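Local coordinates for protein DNA polymerase (Pyrobaculum calidifontis, PDB 5MDN) that probably catalyses template-directed DNA synthesis from deoxyribonucleoside triphosphates, releasing diphosphate, as a family B DNA polymerase of a hyperthermophilic archaeon, at residues A[111-115]-A[116-120]; A[339-342]-A[343-347]; A[419-422]-A[423-426]; A[519-523]-A[524-528]. All coordinates share one frame; numbering follows the deposited sequence.

Contact 1. Residues A[111-115]-A[116-120]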
loop_
_atom_site.group_PDB
_atom_site.type_symbol
_atom_site.label_atom_id
_atom_site.label_comp_id
_atom_site.label_asym_id
_atom_site.label_seq_id
_atom_site.Cartn_x
_atom_site.Cartn_y
_atom_site.Cartn_z
ATOM N N ALA A 111 -3.773 -16.163 -19.618
ATOM C CA ALA A 111 -4.349 -17.329 -18.964
ATOM C C ALA A 111 -4.423 -17.196 -17.448
ATOM O O ALA A 111 -5.105 -18.002 -16.805
ATOM C CB ALA A 111 -3.547 -18.581 -19.325
ATOM N N ASP A 112 -3.744 -16.210 -16.863
ATOM C CA ASP A 112 -3.650 -16.068 -15.415
ATOM C C ASP A 112 -4.419 -14.856 -14.894
ATOM O O ASP A 112 -4.059 -14.285 -13.861
ATOM C CB ASP A 112 -2.187 -15.985 -14.984
ATOM C CG ASP A 112 -1.473 -14.790 -15.581
ATOM O OD1 ASP A 112 -1.812 -14.401 -16.718
ATOM O OD2 ASP A 112 -0.577 -14.238 -14.908
ATOM N N ILE A 113 -5.476 -14.447 -15.588
ATOM C CA ILE A 113 -6.279 -13.306 -15.161
ATOM C C ILE A 113 -7.441 -13.844 -14.335
ATOM O O ILE A 113 -8.230 -14.663 -14.820
ATOM C CB ILE A 113 -6.782 -12.482 -16.360
ATOM C CG1 ILE A 113 -5.705 -11.518 -16.889
ATOM C CG2 ILE A 113 -8.036 -11.698 -15.990
ATOM C CD1 ILE A 113 -4.443 -12.172 -17.407
ATOM N N ARG A 114 -7.537 -13.406 -13.079
ATOM C CA ARG A 114 -8.569 -13.925 -12.191
ATOM C C ARG A 114 -9.955 -13.588 -12.734
ATOM O O ARG A 114 -10.175 -12.528 -13.325
ATOM C CB ARG A 114 -8.379 -13.398 -10.764
ATOM C CG ARG A 114 -8.677 -11.939 -10.545
ATOM C CD ARG A 114 -8.359 -11.559 -9.102
ATOM N NE ARG A 114 -6.920 -11.501 -8.858
ATOM C CZ ARG A 114 -6.260 -10.390 -8.545
ATOM N NH1 ARG A 114 -6.914 -9.243 -8.426
ATOM N NH2 ARG A 114 -4.949 -10.425 -8.350
ATOM N N TYR A 115 -10.883 -14.525 -12.536
ATOM C CA TYR A 115 -12.107 -14.575 -13.330
ATOM C C TYR A 115 -12.957 -13.316 -13.169
ATOM O O TYR A 115 -13.393 -12.725 -14.164
ATOM C CB TYR A 115 -12.898 -15.830 -12.957
ATOM C CG TYR A 115 -14.199 -16.003 -13.703
ATOM C CD1 TYR A 115 -14.213 -16.180 -15.080
ATOM C CD2 TYR A 115 -15.412 -16.040 -13.026
ATOM C CE1 TYR A 115 -15.398 -16.353 -15.768
ATOM C CE2 TYR A 115 -16.601 -16.219 -13.707
ATOM C CZ TYR A 115 -16.589 -16.374 -15.076
ATOM O OH TYR A 115 -17.774 -16.550 -15.752
ATOM N N TYR A 116 -13.222 -12.892 -11.929
ATOM C CA TYR A 116 -14.116 -11.750 -11.753
ATOM C C TYR A 116 -13.478 -10.430 -12.178
ATOM O O TYR A 116 -14.204 -9.464 -12.438
ATOM C CB TYR A 116 -14.621 -11.670 -10.308
ATOM C CG TYR A 116 -13.602 -11.290 -9.256
ATOM C CD1 TYR A 116 -12.616 -12.182 -8.856
ATOM C CD2 TYR A 116 -13.654 -10.048 -8.635
ATOM C CE1 TYR A 116 -11.696 -11.838 -7.883
ATOM C CE2 TYR A 116 -12.739 -9.697 -7.662
ATOM C CZ TYR A 116 -11.761 -10.595 -7.290
ATOM O OH TYR A 116 -10.846 -10.251 -6.323
ATOM N N MET A 117 -12.146 -10.361 -12.258
ATOM C CA MET A 117 -11.510 -9.210 -12.893
ATOM C C MET A 117 -11.619 -9.288 -14.411
ATOM O O MET A 117 -11.782 -8.260 -15.079
ATOM C CB MET A 117 -10.047 -9.105 -12.467
ATOM C CG MET A 117 -9.837 -8.668 -11.028
ATOM S SD MET A 117 -10.519 -7.038 -10.684
ATOM C CE MET A 117 -9.613 -6.036 -11.859
ATOM N N ARG A 118 -11.515 -10.498 -14.967
ATOM C CA ARG A 118 -11.749 -10.700 -16.394
ATOM C C ARG A 118 -13.124 -10.183 -16.804
ATOM O O ARG A 118 -13.271 -9.519 -17.836
ATOM C CB ARG A 118 -11.613 -12.185 -16.731
ATOM C CG ARG A 118 -11.740 -12.529 -18.206
ATOM C CD ARG A 118 -10.431 -12.326 -18.954
ATOM N NE ARG A 118 -10.293 -10.980 -19.490
ATOM C CZ ARG A 118 -9.227 -10.551 -20.154
ATOM N NH1 ARG A 118 -8.204 -11.368 -20.365
ATOM N NH2 ARG A 118 -9.181 -9.307 -20.608
ATOM N N TYR A 119 -14.148 -10.491 -16.005
ATOM C CA TYR A 119 -15.508 -10.070 -16.331
ATOM C C TYR A 119 -15.633 -8.552 -16.352
ATOM O O TYR A 119 -16.172 -7.975 -17.304
ATOM C CB TYR A 119 -16.496 -10.677 -15.335
ATOM C CG TYR A 119 -17.927 -10.247 -15.563
ATOM C CD1 TYR A 119 -18.731 -10.905 -16.484
ATOM C CD2 TYR A 119 -18.474 -9.186 -14.855
ATOM C CE1 TYR A 119 -20.039 -10.514 -16.696
ATOM C CE2 TYR A 119 -19.778 -8.787 -15.060
ATOM C CZ TYR A 119 -20.557 -9.455 -15.981
ATOM O OH TYR A 119 -21.858 -9.060 -16.187
ATOM N N MET A 120 -15.151 -7.884 -15.302
ATOM C CA MET A 120 -15.317 -6.435 -15.215
ATOM C C MET A 120 -14.525 -5.722 -16.304
ATOM O O MET A 120 -14.970 -4.695 -16.829
ATOM C CB MET A 120 -14.916 -5.936 -13.827
ATOM C CG MET A 120 -15.862 -6.393 -12.723
ATOM S SD MET A 120 -15.571 -5.597 -11.130
ATOM C CE MET A 120 -13.823 -5.894 -10.912
#
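Arg114 runs alongside Met117, both side chains pointing the same way, with CG of Arg114 3.5 Å from CG of Met117. The aromatic ring of Tyr116 approaches the same methylene chain: its CE1 lies 3.6 Å from CD of Arg114. Both Arg114 and Tyr116 place CG between the backbone N and the carbonyl carbon (chi1 near 70°), which lays the ring beside the Arg114 methylenes; the guanidinium plane, beyond the touching atoms, is 33° from the ring plane. Past the bend at chi3 the guanidinium still lies near Met117 CG, and its NH2 is hydrogen-bonded to the hydroxyl of Tyr265. With an alanine here, Met117 and the Tyr116 ring would probably lose their aliphatic backing and the Tyr265 hydroxyl its guanidinium partner. Arg114 is the N-cap residue of helix 115-123, which follows strand 105-109. Its carbonyl starts the helical ladder: Arg118 N donates to Arg114 O over 2.9 Å, while Met117 N adds a weak bond to the same oxygen. One residue on, Tyr119 N donates to Tyr115 O over 3.0 Å. Ile113, still in the loop, crosses the Arg118 side chain, its CG2 3.7 Å from CB of Arg118. The charged end of Arg118 is gripped by salt bridges to Glu110, just ahead of the loop, and to Asp122, further along the helix. Helix 370-384 packs on the opening turn through Trp376, which touches both Arg114 and Met117. The side chain of Tyr116 lies about 5 Å from the magnesium ion bound by Asp7 and Asp363.

Contact 2. Residues A[339-342]-A[343-347]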
loop_
_atom_site.group_PDB
_atom_site.type_symbol
_atom_site.label_atom_id
_atom_site.label_comp_id
_atom_site.label_asym_id
_atom_site.label_seq_id
_atom_site.Cartn_x
_atom_site.Cartn_y
_atom_site.Cartn_z
ATOM N N SER A 339 -9.410 7.002 16.189
ATOM C CA SER A 339 -8.382 7.351 15.213
ATOM C C SER A 339 -8.588 6.601 13.901
ATOM O O SER A 339 -8.382 7.164 12.819
ATOM C CB SER A 339 -6.997 7.062 15.788
ATOM O OG SER A 339 -6.721 7.897 16.899
ATOM N N THR A 340 -8.979 5.325 13.980
ATOM C CA THR A 340 -9.173 4.526 12.773
ATOM C C THR A 340 -10.258 5.124 11.886
ATOM O O THR A 340 -10.070 5.282 10.675
ATOM C CB THR A 340 -9.517 3.084 13.149
ATOM O OG1 THR A 340 -8.432 2.508 13.888
ATOM C CG2 THR A 340 -9.769 2.253 11.898
ATOM N N LEU A 341 -11.408 5.465 12.473
ATOM C CA LEU A 341 -12.452 6.124 11.698
ATOM C C LEU A 341 -12.037 7.531 11.290
ATOM O O LEU A 341 -12.453 8.018 10.232
ATOM C CB LEU A 341 -13.760 6.159 12.491
ATOM C CG LEU A 341 -14.990 6.616 11.704
ATOM C CD1 LEU A 341 -15.215 5.712 10.504
ATOM C CD2 LEU A 341 -16.226 6.650 12.589
ATOM N N GLY A 342 -11.227 8.199 12.114
ATOM C CA GLY A 342 -10.706 9.501 11.729
ATOM C C GLY A 342 -9.816 9.429 10.503
ATOM O O GLY A 342 -9.964 10.219 9.566
ATOM N N LEU A 343 -8.866 8.490 10.504
ATOM C CA LEU A 343 -8.032 8.271 9.325
ATOM C C LEU A 343 -8.877 7.940 8.101
ATOM O O LEU A 343 -8.611 8.437 7.000
ATOM C CB LEU A 343 -7.025 7.151 9.584
ATOM C CG LEU A 343 -5.689 7.520 10.226
ATOM C CD1 LEU A 343 -4.960 6.269 10.690
ATOM C CD2 LEU A 343 -4.831 8.309 9.251
ATOM N N ALA A 344 -9.888 7.082 8.272
ATOM C CA ALA A 344 -10.743 6.699 7.151
ATOM C C ALA A 344 -11.393 7.916 6.504
ATOM O O ALA A 344 -11.429 8.028 5.274
ATOM C CB ALA A 344 -11.806 5.709 7.621
ATOM N N GLU A 345 -11.903 8.845 7.316
ATOM C CA GLU A 345 -12.518 10.050 6.767
ATOM C C GLU A 345 -11.555 10.830 5.877
ATOM O O GLU A 345 -11.989 11.508 4.939
ATOM C CB GLU A 345 -13.030 10.933 7.902
ATOM C CG GLU A 345 -14.210 10.336 8.657
ATOM C CD GLU A 345 -14.347 10.887 10.067
ATOM O OE1 GLU A 345 -13.779 11.964 10.344
ATOM O OE2 GLU A 345 -15.027 10.243 10.896
ATOM N N LYS A 346 -10.255 10.749 6.151
ATOM C CA LYS A 346 -9.257 11.443 5.343
ATOM C C LYS A 346 -8.771 10.615 4.157
ATOM O O LYS A 346 -8.544 11.165 3.075
ATOM C CB LYS A 346 -8.065 11.848 6.214
ATOM C CG LYS A 346 -8.429 12.737 7.390
ATOM C CD LYS A 346 -7.339 13.765 7.654
ATOM C CE LYS A 346 -7.783 14.798 8.676
ATOM N NZ LYS A 346 -9.000 15.522 8.226
ATOM N N LEU A 347 -8.590 9.306 4.336
ATOM C CA LEU A 347 -7.993 8.468 3.303
ATOM C C LEU A 347 -9.009 7.759 2.418
ATOM O O LEU A 347 -8.738 7.550 1.231
ATOM C CB LEU A 347 -7.069 7.420 3.936
ATOM C CG LEU A 347 -5.933 7.937 4.823
ATOM C CD1 LEU A 347 -5.027 6.791 5.244
ATOM C CD2 LEU A 347 -5.136 9.020 4.111
#
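Ser339 accepts the first helical bond, from Leu343 N to Ser339 O, 2.7 Å long and nearly straight at 172°. The Leu343 side chain stays beside that acceptor, its CB 3.5 Å from Ser339 O, while the Ser339 hydroxyl turns back along the helix to the carbonyl of Asp335. Thr340 repeats the pattern: its carbonyl takes Ala344 N at 3.0 Å, and its OG1 is bonded to the Asp336 carbonyl, so both hydroxyls are satisfied by the preceding turn. Leu341 carries the main side-chain contact. Its carbonyl accepts from Glu345 N at 3.1 Å, and its CG lies 3.7 Å from OE2 of Glu345, the two side chains crossing at a slant. Glu345 has CG beside its own backbone N (chi1 -68°) and is extended beyond it, which sends the carboxylate back over the preceding turn. Glu345 OE2 and Leu341 O, 3.5 Å apart, are both acceptors and cannot bond to each other, a probably unfavourable approach electrostatically; the packing lies in CG of Leu341 against the carboxylate. Gly342 closes the segment with a weak hydrogen bond, Lys346 N to Gly342 O at 3.5 Å. These i to i+4 bonds mark a regular alpha-helical stretch of helix 326-356. The side chain of Thr340 is about 5 Å from that of Asp169, a magnesium ligand in a structure of this protein, within what is probably the exonuclease site. Thr340 and Leu341 pack on strand 165-172, whereas Leu343 touches Leu278 of helix 278-282 and Leu293 and Val296 of helix 293-299, and Leu347 meets helix 278-282 and Phe300.

Contact 3. Residues A[419-422]-A[423-426]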
loop_
_atom_site.group_PDB
_atom_site.type_symbol
_atom_site.label_atom_id
_atom_site.label_comp_id
_atom_site.label_asym_id
_atom_site.label_seq_id
_atom_site.Cartn_x
_atom_site.Cartn_y
_atom_site.Cartn_z
ATOM N N LEU A 419 10.671 20.616 -4.763
ATOM C CA LEU A 419 9.891 20.761 -5.983
ATOM C C LEU A 419 9.614 19.386 -6.575
ATOM O O LEU A 419 10.536 18.584 -6.757
ATOM C CB LEU A 419 10.623 21.644 -6.996
ATOM C CG LEU A 419 10.875 23.088 -6.548
ATOM C CD1 LEU A 419 11.836 23.801 -7.488
ATOM C CD2 LEU A 419 9.565 23.849 -6.437
ATOM N N ASP A 420 8.346 19.123 -6.878
ATOM C CA ASP A 420 7.914 17.828 -7.389
ATOM C C ASP A 420 8.092 17.787 -8.903
ATOM O O ASP A 420 7.545 18.632 -9.619
ATOM C CB ASP A 420 6.457 17.561 -7.010
ATOM C CG ASP A 420 6.060 16.110 -7.200
ATOM O OD1 ASP A 420 6.911 15.308 -7.638
ATOM O OD2 ASP A 420 4.891 15.774 -6.918
ATOM N N PHE A 421 8.858 16.807 -9.384
ATOM C CA PHE A 421 9.099 16.610 -10.808
ATOM C C PHE A 421 8.461 15.329 -11.339
ATOM O O PHE A 421 8.886 14.816 -12.378
ATOM C CB PHE A 421 10.601 16.608 -11.096
ATOM C CG PHE A 421 11.174 17.971 -11.361
ATOM C CD1 PHE A 421 11.562 18.788 -10.314
ATOM C CD2 PHE A 421 11.340 18.428 -12.658
ATOM C CE1 PHE A 421 12.095 20.039 -10.552
ATOM C CE2 PHE A 421 11.873 19.680 -12.903
ATOM C CZ PHE A 421 12.252 20.485 -11.847
ATOM N N SER A 422 7.462 14.787 -10.635
ATOM C CA SER A 422 6.915 13.484 -11.008
ATOM C C SER A 422 6.142 13.533 -12.323
ATOM O O SER A 422 6.123 12.542 -13.061
ATOM C CB SER A 422 6.021 12.954 -9.889
ATOM O OG SER A 422 6.782 12.646 -8.732
ATOM N N SER A 423 5.505 14.663 -12.637
ATOM C CA SER A 423 4.777 14.786 -13.895
ATOM C C SER A 423 5.696 14.834 -15.108
ATOM O O SER A 423 5.202 14.844 -16.241
ATOM C CB SER A 423 3.890 16.032 -13.872
ATOM O OG SER A 423 3.019 16.023 -12.756
ATOM N N MET A 424 7.012 14.873 -14.895
ATOM C CA MET A 424 7.963 14.893 -16.003
ATOM C C MET A 424 7.883 13.623 -16.844
ATOM O O MET A 424 7.989 13.678 -18.075
ATOM C CB MET A 424 9.372 15.084 -15.447
ATOM C CG MET A 424 10.484 15.146 -16.470
ATOM S SD MET A 424 11.996 15.693 -15.662
ATOM C CE MET A 424 12.358 14.263 -14.653
ATOM N N TYR A 425 7.705 12.470 -16.201
ATOM C CA TYR A 425 7.819 11.179 -16.869
ATOM C C TYR A 425 6.688 10.920 -17.862
ATOM O O TYR A 425 6.957 10.437 -18.971
ATOM C CB TYR A 425 7.895 10.058 -15.835
ATOM C CG TYR A 425 9.103 10.179 -14.948
ATOM C CD1 TYR A 425 10.362 9.829 -15.415
ATOM C CD2 TYR A 425 8.992 10.666 -13.654
ATOM C CE1 TYR A 425 11.474 9.946 -14.615
ATOM C CE2 TYR A 425 10.097 10.787 -12.846
ATOM C CZ TYR A 425 11.334 10.425 -13.333
ATOM O OH TYR A 425 12.434 10.545 -12.528
ATOM N N PRO A 426 5.420 11.195 -17.528
ATOM C CA PRO A 426 4.390 11.119 -18.580
ATOM C C PRO A 426 4.664 12.057 -19.740
ATOM O O PRO A 426 4.486 11.668 -20.903
ATOM C CB PRO A 426 3.100 11.488 -17.834
ATOM C CG PRO A 426 3.364 11.110 -16.428
ATOM C CD PRO A 426 4.814 11.422 -16.201
#
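Met424 sets CG anti to its backbone N (chi1 -179°) and bends only at the last torsion (chi3 70°), which brings SD to 4.1 Å from CD2 of Phe421. The sulfur meets the ring obliquely, 5.4 Å from its centroid, in a Met-aromatic contact. The sequence Asp-Phe-Ser-Ser-Met-Tyr-Pro fits motif A of family B polymerases, and here it makes the passage from strand 416-420 of the antiparallel palm sheet into helix 424-431. A type I beta turn from Phe421 to Met424 performs the change of direction. It is closed by Met424 N donating to Phe421 O over 3.1 Å. Before the turn, Asp420 OD1 holds Ser422 twice. The OG of Ser422 donates to the syn lone pair of Asp420 OD1, 2.9 Å away, and Ser422 N comes from above the carboxylate plane, forming an Asx turn. Helix 528-551 packs on Phe421 through Leu542 and on Met424 through Ala538 and Ile541, while the Tyr425 ring stacks on Tyr515. Ser422 O lies at the edge of the Tyr425 ring, 3.5 Å from CD2, and 3.6 Å from CD of Pro426.

Contact 4. Residues A[519-523]-A[524-528]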
loop_
_atom_site.group_PDB
_atom_site.type_symbol
_atom_site.label_atom_id
_atom_site.label_comp_id
_atom_site.label_asym_id
_atom_site.label_seq_id
_atom_site.Cartn_x
_atom_site.Cartn_y
_atom_site.Cartn_z
ATOM N N GLY A 519 10.019 0.086 -15.170
ATOM C CA GLY A 519 11.349 -0.368 -14.810
ATOM C C GLY A 519 11.322 -1.689 -14.072
ATOM O O GLY A 519 12.316 -2.421 -14.040
ATOM N N TRP A 520 10.175 -1.994 -13.468
ATOM C CA TRP A 520 9.954 -3.251 -12.763
ATOM C C TRP A 520 10.125 -4.418 -13.726
ATOM O O TRP A 520 9.274 -4.643 -14.592
ATOM C CB TRP A 520 8.559 -3.243 -12.126
ATOM C CG TRP A 520 8.111 -4.536 -11.517
ATOM C CD1 TRP A 520 8.898 -5.530 -11.005
ATOM C CD2 TRP A 520 6.757 -4.967 -11.341
ATOM N NE1 TRP A 520 8.114 -6.554 -10.528
ATOM C CE2 TRP A 520 6.796 -6.232 -10.723
ATOM C CE3 TRP A 520 5.514 -4.405 -11.650
ATOM C CZ2 TRP A 520 5.640 -6.944 -10.409
ATOM C CZ3 TRP A 520 4.368 -5.113 -11.337
ATOM C CH2 TRP A 520 4.438 -6.368 -10.722
ATOM N N VAL A 521 11.236 -5.150 -13.592
ATOM C CA VAL A 521 11.586 -6.196 -14.552
ATOM C C VAL A 521 10.480 -7.237 -14.672
ATOM O O VAL A 521 10.269 -7.811 -15.749
ATOM C CB VAL A 521 12.934 -6.837 -14.156
ATOM C CG1 VAL A 521 13.264 -8.023 -15.053
ATOM C CG2 VAL A 521 14.048 -5.803 -14.209
ATOM N N GLY A 522 9.740 -7.482 -13.594
ATOM C CA GLY A 522 8.651 -8.437 -13.640
ATOM C C GLY A 522 7.328 -7.822 -14.048
ATOM O O GLY A 522 6.288 -8.119 -13.454
ATOM N N ALA A 523 7.353 -6.968 -15.065
ATOM C CA ALA A 523 6.157 -6.314 -15.572
ATOM C C ALA A 523 5.819 -6.830 -16.965
ATOM O O ALA A 523 6.695 -7.253 -17.724
ATOM C CB ALA A 523 6.328 -4.794 -15.611
ATOM N N ARG A 524 4.525 -6.792 -17.285
ATOM C CA ARG A 524 4.052 -7.276 -18.576
ATOM C C ARG A 524 4.601 -6.426 -19.714
ATOM O O ARG A 524 5.121 -6.950 -20.706
ATOM C CB ARG A 524 2.526 -7.289 -18.573
ATOM C CG ARG A 524 2.026 -8.285 -17.561
ATOM C CD ARG A 524 0.544 -8.239 -17.265
ATOM N NE ARG A 524 0.329 -8.861 -15.959
ATOM C CZ ARG A 524 -0.802 -9.419 -15.547
ATOM N NH1 ARG A 524 -1.854 -9.466 -16.346
ATOM N NH2 ARG A 524 -0.869 -9.947 -14.330
ATOM N N TRP A 525 4.491 -5.104 -19.586
ATOM C CA TRP A 525 4.998 -4.168 -20.579
ATOM C C TRP A 525 6.387 -3.648 -20.223
ATOM O O TRP A 525 6.716 -2.496 -20.529
ATOM C CB TRP A 525 4.017 -3.011 -20.762
ATOM C CG TRP A 525 2.822 -3.400 -21.566
ATOM C CD1 TRP A 525 2.716 -3.401 -22.924
ATOM C CD2 TRP A 525 1.566 -3.875 -21.065
ATOM N NE1 TRP A 525 1.469 -3.833 -23.301
ATOM C CE2 TRP A 525 0.744 -4.132 -22.178
ATOM C CE3 TRP A 525 1.057 -4.102 -19.783
ATOM C CZ2 TRP A 525 -0.560 -4.605 -22.050
ATOM C CZ3 TRP A 525 -0.238 -4.571 -19.657
ATOM C CH2 TRP A 525 -1.031 -4.817 -20.784
ATOM N N TYR A 526 7.204 -4.480 -19.581
ATOM C CA TYR A 526 8.580 -4.116 -19.278
ATOM C C TYR A 526 9.439 -4.194 -20.532
ATOM O O TYR A 526 9.430 -5.202 -21.245
ATOM C CB TYR A 526 9.159 -5.025 -18.197
ATOM C CG TYR A 526 10.655 -4.865 -18.031
ATOM C CD1 TYR A 526 11.191 -3.719 -17.456
ATOM C CD2 TYR A 526 11.532 -5.848 -18.468
ATOM C CE1 TYR A 526 12.557 -3.561 -17.313
ATOM C CE2 TYR A 526 12.899 -5.701 -18.330
ATOM C CZ TYR A 526 13.406 -4.554 -17.751
ATOM O OH TYR A 526 14.766 -4.400 -17.611
ATOM N N LYS A 527 10.184 -3.124 -20.797
ATOM C CA LYS A 527 11.223 -3.123 -21.821
ATOM C C LYS A 527 12.359 -2.241 -21.330
ATOM O O LYS A 527 12.140 -1.066 -21.019
ATOM C CB LYS A 527 10.684 -2.627 -23.165
ATOM C CG LYS A 527 11.697 -2.688 -24.291
ATOM C CD LYS A 527 12.021 -4.130 -24.643
ATOM C CE LYS A 527 11.196 -4.629 -25.818
ATOM N NZ LYS A 527 11.584 -3.957 -27.085
ATOM N N LYS A 528 13.563 -2.815 -21.248
ATOM C CA LYS A 528 14.690 -2.097 -20.655
ATOM C C LYS A 528 15.010 -0.822 -21.425
ATOM O O LYS A 528 15.301 0.217 -20.821
ATOM C CB LYS A 528 15.919 -3.003 -20.604
ATOM C CG LYS A 528 17.136 -2.347 -19.974
ATOM C CD LYS A 528 18.315 -3.299 -19.918
ATOM C CE LYS A 528 18.897 -3.515 -21.306
ATOM N NZ LYS A 528 20.050 -4.456 -21.292
#
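Val521 presses its CA onto one face of the Tyr526 ring, almost over the centre: CA of Val521 is 3.7 Å from the ring centroid and 5° off the ring normal, a clear CH-pi contact. With chi1 at 169°, CG of Tyr526 stands opposite the backbone N, which folds the ring back against the chain from Gly519 to Val521, where CE1 lies 3.5 Å from Gly519 O and CD1 3.6 Å from Trp520 O. CB of Ala523 backs the base of the ring, 3.8 Å from CB of Tyr526. Two type I beta turns, Trp520 to Ala523 and Ala523 to Tyr526, shape this loop between helices 514-519 and 528-551. The outer margin is looser: Val521 is exposed, and the second turn is closed by a weak hydrogen bond, Tyr526 N to Ala523 O at 3.4 Å. A serine in place of Tyr526 would probably leave the CA of Val521 without its aromatic face and let the first turn shift. On the inner side, the extended Arg524 leads away to a salt bridge with Glu375 of helix 370-384, and the Trp525 ring meets that of Phe468. Since the Arg524 guanidinium also lies close to those of Arg392 and Arg395, Glu375 probably offsets part of the gathered positive charge, whereas the Val521–Tyr526 pairing probably relies on dispersion and CH-pi attraction.

How the contacts relate
Contacts 1 and 4 meet directly, Ile113 CD1 packing 3.9 Å from Arg524 NH1, although their centres are 21 Å apart. Arg392 lies between them, salt-bridged to Asp112, with its like-charged guanidinium near that of Arg524, and helix 370-384 touches both contacts. Contact 3 lies about 10 Å from contact 4 between nearest atoms; helix 528-551, entered at the end of 519-528, packs on Phe421, Met424 and Tyr425. Contact 2 stands apart, at least about 16 Å from the other three between nearest atoms. Two metal regions are approached separately: Tyr116 of contact 1 near the Asp7–Asp363 magnesium, and Thr340 of contact 2, whose side chain is about 7 Å from another magnesium ion.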